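PDB 6VJ4: foldase protein PrsA 2 from Bacillus anthracis, which catalyses cis-trans isomerisation of peptidyl-prolyl bonds, helps secreted proteins to fold after translocation, and is important for secretion of the protective antigen. Local coordinates for residues 30-33 against 34-38; 174-177 against 178-181. All blocks are in the same frame, centred on the assembly; numbering follows the deposited sequence.

Interaction 1: residues 30-33 against 34-38; sequences YEMI and AQDVI
E31 meets Q35 one helical turn later because the two chains leave the backbone on different torsions: E31 swings CG away from its own backbone N (chi1 -176°) and stays extended, while Q35 sets CG on the N side (chi1 -67°) and stretches out beyond it. The two therefore run side by side in the same direction, with the Q35 amide turned almost perpendicular (87°) to the E31 carboxylate. NE2 of Q35 lies beside the E31 chain, 3.2 Å from its CG, and the aliphatic part of Q35 rests on the backbone, its CG 3.1 Å from O of E31. The Q82 amide of helix 76-95 bridges both polar ends, its NE2 bonding to OE2 of E31 and its OE1 to NE2 of Q35. On another side of the helix, A34 places its methyl over one face of the Y30 ring, CB to CZ 4.4 Å. D36 folds its carboxylate back over the preceding turn, with CG 3.2 Å from O of M32, beside the selenomethionine chain. M32 and D36 also pack against D36 and M32 of the second subunit. Beneath these side chains run four backbone bonds, from A34 N to Y30 O (2.7 Å) through V37 N to I33 O (3.0 Å), the i to i+4 ladder of an alpha-helix, here helix 28-41, placed between helices of its own chain and the dimer partner.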
loop_
_atom_site.group_PDB
_atom_site.type_symbol
_atom_site.label_atom_id
_atom_site.label_comp_id
_atom_site.label_asym_id
_atom_site.label_seq_id
_atom_site.Cartn_x
_atom_site.Cartn_y
_atom_site.Cartn_z
ATOM N N TYR A 30 -5.611 5.380 3.432
ATOM C CA TYR A 30 -4.378 5.029 4.189
ATOM C C TYR A 30 -4.776 4.301 5.477
ATOM O O TYR A 30 -4.158 3.270 5.800
ATOM C CB TYR A 30 -3.554 6.290 4.462
ATOM C CG TYR A 30 -2.457 6.145 5.491
ATOM C CD1 TYR A 30 -1.262 5.513 5.187
ATOM C CD2 TYR A 30 -2.598 6.678 6.764
ATOM C CE1 TYR A 30 -0.248 5.389 6.124
ATOM C CE2 TYR A 30 -1.594 6.568 7.712
ATOM C CZ TYR A 30 -0.415 5.919 7.390
ATOM O OH TYR A 30 0.578 5.807 8.320
ATOM N N GLU A 31 -5.802 4.820 6.162
ATOM C CA GLU A 31 -6.316 4.242 7.433
ATOM C C GLU A 31 -6.725 2.789 7.199
ATOM O O GLU A 31 -6.229 1.884 7.865
ATOM C CB GLU A 31 -7.489 5.081 7.949
ATOM C CG GLU A 31 -8.025 4.635 9.300
ATOM C CD GLU A 31 -9.156 5.493 9.846
ATOM O OE1 GLU A 31 -9.676 6.340 9.092
ATOM O OE2 GLU A 31 -9.508 5.319 11.030
HETATM N N MSE A 32 -7.620 2.581 6.228
HETATM C CA MSE A 32 -8.119 1.256 5.898
HETATM C C MSE A 32 -6.957 0.282 5.712
HETATM O O MSE A 32 -6.920 -0.767 6.346
HETATM C CB MSE A 32 -8.969 1.322 4.625
HETATM C CG MSE A 32 -9.537 -0.005 4.179
HETATM SE SE MSE A 32 -10.554 0.219 2.514
HETATM C CE MSE A 32 -12.474 0.364 2.927
ATOM N N ILE A 33 -6.016 0.649 4.833
ATOM C CA ILE A 33 -4.869 -0.188 4.516
ATOM C C ILE A 33 -4.000 -0.392 5.764
ATOM O O ILE A 33 -3.757 -1.567 6.128
ATOM C CB ILE A 33 -4.069 0.422 3.348
ATOM C CG1 ILE A 33 -4.888 0.398 2.055
ATOM C CG2 ILE A 33 -2.726 -0.279 3.185
ATOM C CD1 ILE A 33 -4.193 1.007 0.865
ATOM N N ALA A 34 -3.546 0.704 6.382
ATOM C CA ALA A 34 -2.678 0.631 7.582
ATOM C C ALA A 34 -3.326 -0.267 8.642
ATOM O O ALA A 34 -2.601 -1.083 9.253
ATOM C CB ALA A 34 -2.423 2.019 8.119
ATOM N N GLN A 35 -4.644 -0.133 8.829
ATOM C CA GLN A 35 -5.385 -0.936 9.838
ATOM C C GLN A 35 -5.488 -2.391 9.363
ATOM O O GLN A 35 -5.389 -3.291 10.221
ATOM C CB GLN A 35 -6.766 -0.331 10.111
ATOM C CG GLN A 35 -6.713 1.031 10.798
ATOM C CD GLN A 35 -8.063 1.524 11.262
ATOM O OE1 GLN A 35 -9.089 0.866 11.084
ATOM N NE2 GLN A 35 -8.070 2.694 11.877
ATOM N N ASP A 36 -5.661 -2.611 8.055
ATOM C CA ASP A 36 -5.783 -3.994 7.512
ATOM C C ASP A 36 -4.482 -4.775 7.738
ATOM O O ASP A 36 -4.570 -5.970 8.078
ATOM C CB ASP A 36 -6.170 -3.997 6.030
ATOM C CG ASP A 36 -7.658 -3.819 5.775
ATOM O OD1 ASP A 36 -8.291 -3.031 6.512
ATOM O OD2 ASP A 36 -8.178 -4.489 4.858
ATOM N N VAL A 37 -3.329 -4.136 7.530
ATOM C CA VAL A 37 -2.011 -4.816 7.715
ATOM C C VAL A 37 -1.872 -5.248 9.181
ATOM O O VAL A 37 -1.565 -6.431 9.415
ATOM C CB VAL A 37 -0.843 -3.909 7.280
ATOM C CG1 VAL A 37 0.510 -4.522 7.613
ATOM C CG2 VAL A 37 -0.925 -3.566 5.800
ATOM N N ILE A 38 -2.117 -4.331 10.122
ATOM C CA ILE A 38 -1.978 -4.638 11.578
ATOM C C ILE A 38 -3.027 -5.669 12.011
ATOM O O ILE A 38 -2.636 -6.666 12.653
ATOM C CB ILE A 38 -2.080 -3.345 12.409
ATOM C CG1 ILE A 38 -0.983 -2.354 12.016
ATOM C CG2 ILE A 38 -2.070 -3.644 13.901
ATOM C CD1 ILE A 38 0.417 -2.925 12.082
#

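Interaction 2: residues 174-177 against 178-181; sequences KLKI and GQIS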
loop_
_atom_site.group_PDB
_atom_site.type_symbol
_atom_site.label_atom_id
_atom_site.label_comp_id
_atom_site.label_asym_id
_atom_site.label_seq_id
_atom_site.Cartn_x
_atom_site.Cartn_y
_atom_site.Cartn_z
ATOM N N LYS A 174 27.912 5.342 32.001
ATOM C CA LYS A 174 29.387 5.216 31.934
ATOM C C LYS A 174 30.043 5.960 33.103
ATOM O O LYS A 174 31.239 5.740 33.351
ATOM C CB LYS A 174 29.900 5.734 30.591
ATOM C CG LYS A 174 29.700 4.781 29.428
ATOM C CD LYS A 174 30.536 5.129 28.210
ATOM C CE LYS A 174 30.597 4.005 27.195
ATOM N NZ LYS A 174 29.295 3.786 26.520
ATOM N N LEU A 175 29.324 6.891 33.729
ATOM C CA LEU A 175 29.916 7.708 34.815
ATOM C C LEU A 175 30.085 6.913 36.115
ATOM O O LEU A 175 29.370 5.908 36.322
ATOM C CB LEU A 175 29.011 8.915 35.101
ATOM C CG LEU A 175 28.862 9.900 33.958
ATOM C CD1 LEU A 175 27.772 10.904 34.290
ATOM C CD2 LEU A 175 30.178 10.576 33.657
ATOM N N LYS A 176 31.005 7.396 36.938
ATOM C CA LYS A 176 31.208 6.950 38.335
ATOM C C LYS A 176 30.446 7.938 39.226
ATOM O O LYS A 176 30.210 9.065 38.765
ATOM C CB LYS A 176 32.707 6.870 38.632
ATOM C CG LYS A 176 33.419 5.810 37.803
ATOM C CD LYS A 176 34.892 5.679 38.082
ATOM C CE LYS A 176 35.545 4.578 37.271
ATOM N NZ LYS A 176 34.921 3.255 37.522
ATOM N N ILE A 177 29.977 7.489 40.397
ATOM C CA ILE A 177 29.274 8.421 41.328
ATOM C C ILE A 177 30.133 9.669 41.509
ATOM O O ILE A 177 31.344 9.541 41.780
ATOM C CB ILE A 177 28.945 7.777 42.691
ATOM C CG1 ILE A 177 27.953 6.622 42.556
ATOM C CG2 ILE A 177 28.439 8.833 43.673
ATOM C CD1 ILE A 177 26.588 7.050 42.135
ATOM N N GLY A 178 29.500 10.833 41.352
ATOM C CA GLY A 178 30.134 12.151 41.533
ATOM C C GLY A 178 30.815 12.664 40.285
ATOM O O GLY A 178 31.228 13.853 40.286
ATOM N N GLN A 179 30.934 11.834 39.250
ATOM C CA GLN A 179 31.660 12.253 38.032
ATOM C C GLN A 179 30.744 13.093 37.138
ATOM O O GLN A 179 29.521 12.826 37.112
ATOM C CB GLN A 179 32.179 11.023 37.288
ATOM C CG GLN A 179 32.985 11.354 36.050
ATOM C CD GLN A 179 33.482 10.117 35.327
ATOM O OE1 GLN A 179 33.181 8.975 35.698
ATOM N NE2 GLN A 179 34.266 10.358 34.285
ATOM N N ILE A 180 31.336 14.090 36.495
ATOM C CA ILE A 180 30.603 14.985 35.561
ATOM C C ILE A 180 31.027 14.647 34.132
ATOM O O ILE A 180 32.247 14.526 33.862
ATOM C CB ILE A 180 30.855 16.442 35.953
ATOM C CG1 ILE A 180 30.413 16.702 37.401
ATOM C CG2 ILE A 180 30.162 17.388 34.978
ATOM C CD1 ILE A 180 30.850 18.047 37.950
ATOM N N SER A 181 30.056 14.538 33.241
ATOM C CA SER A 181 30.334 14.208 31.831
ATOM C C SER A 181 30.841 15.420 31.059
ATOM O O SER A 181 30.617 16.564 31.496
ATOM C CB SER A 181 29.107 13.724 31.144
ATOM O OG SER A 181 28.209 14.803 30.892
HETATM O O HOH W 1 33.600 6.941 34.088
#
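G178, with positive phi (87°), completes with I177 the reversal of the chain, and both it and Q179 form backbone hydrogen bonds with L195. Q179 sends its backbone N to O of K176 (2.9 Å), and its side chain turns back alongside residues 175 and 176. With CG opposite the backbone N (chi1 -178°) and the rest fully extended, OE1 reaches the backbone N of K176 at 3.0 Å, in a fairly straight bond (159° at the hydrogen). A water also donates to OE1, at 2.6 Å, and to O of K174, so two donors hold the amide oxygen and fix its position. CD2 of L175 sits over one face of the Q179 amide, 3.7 Å from its CD. I180 points away from the turn and packs on K127 and L130 of helix 120-131. S181 brings CB to 4.2 Å from CD2 of L175, while its OG is bound by the backbone N of I193, on the strand that also packs against L175. K176 to Q179 thus form a type II beta turn with glycine at its third position, in the loop joining helix 166-174 to strand 184-186 of the PpiC-type isomerase domain.

Overall arrangement
Interactions 1 and 2 are both local, yet they belong to separate parts of an elongated chain. Their centres lie 47 Å apart on opposite sides of the chain's centre, and about 33 Å separates their nearest atoms, so neither touches the other. Residues 30-38 sit in a helical region that meets the second subunit, whereas no other protein chain of the assembly touches residues 174-181. The latter fall within the PPIC-type domain, the family to which the isomerase activity probably belongs, and they are anchored to strand 189-198 of its antiparallel sheet. Helix 28-41 instead packs on helices 76-95 and 223-236.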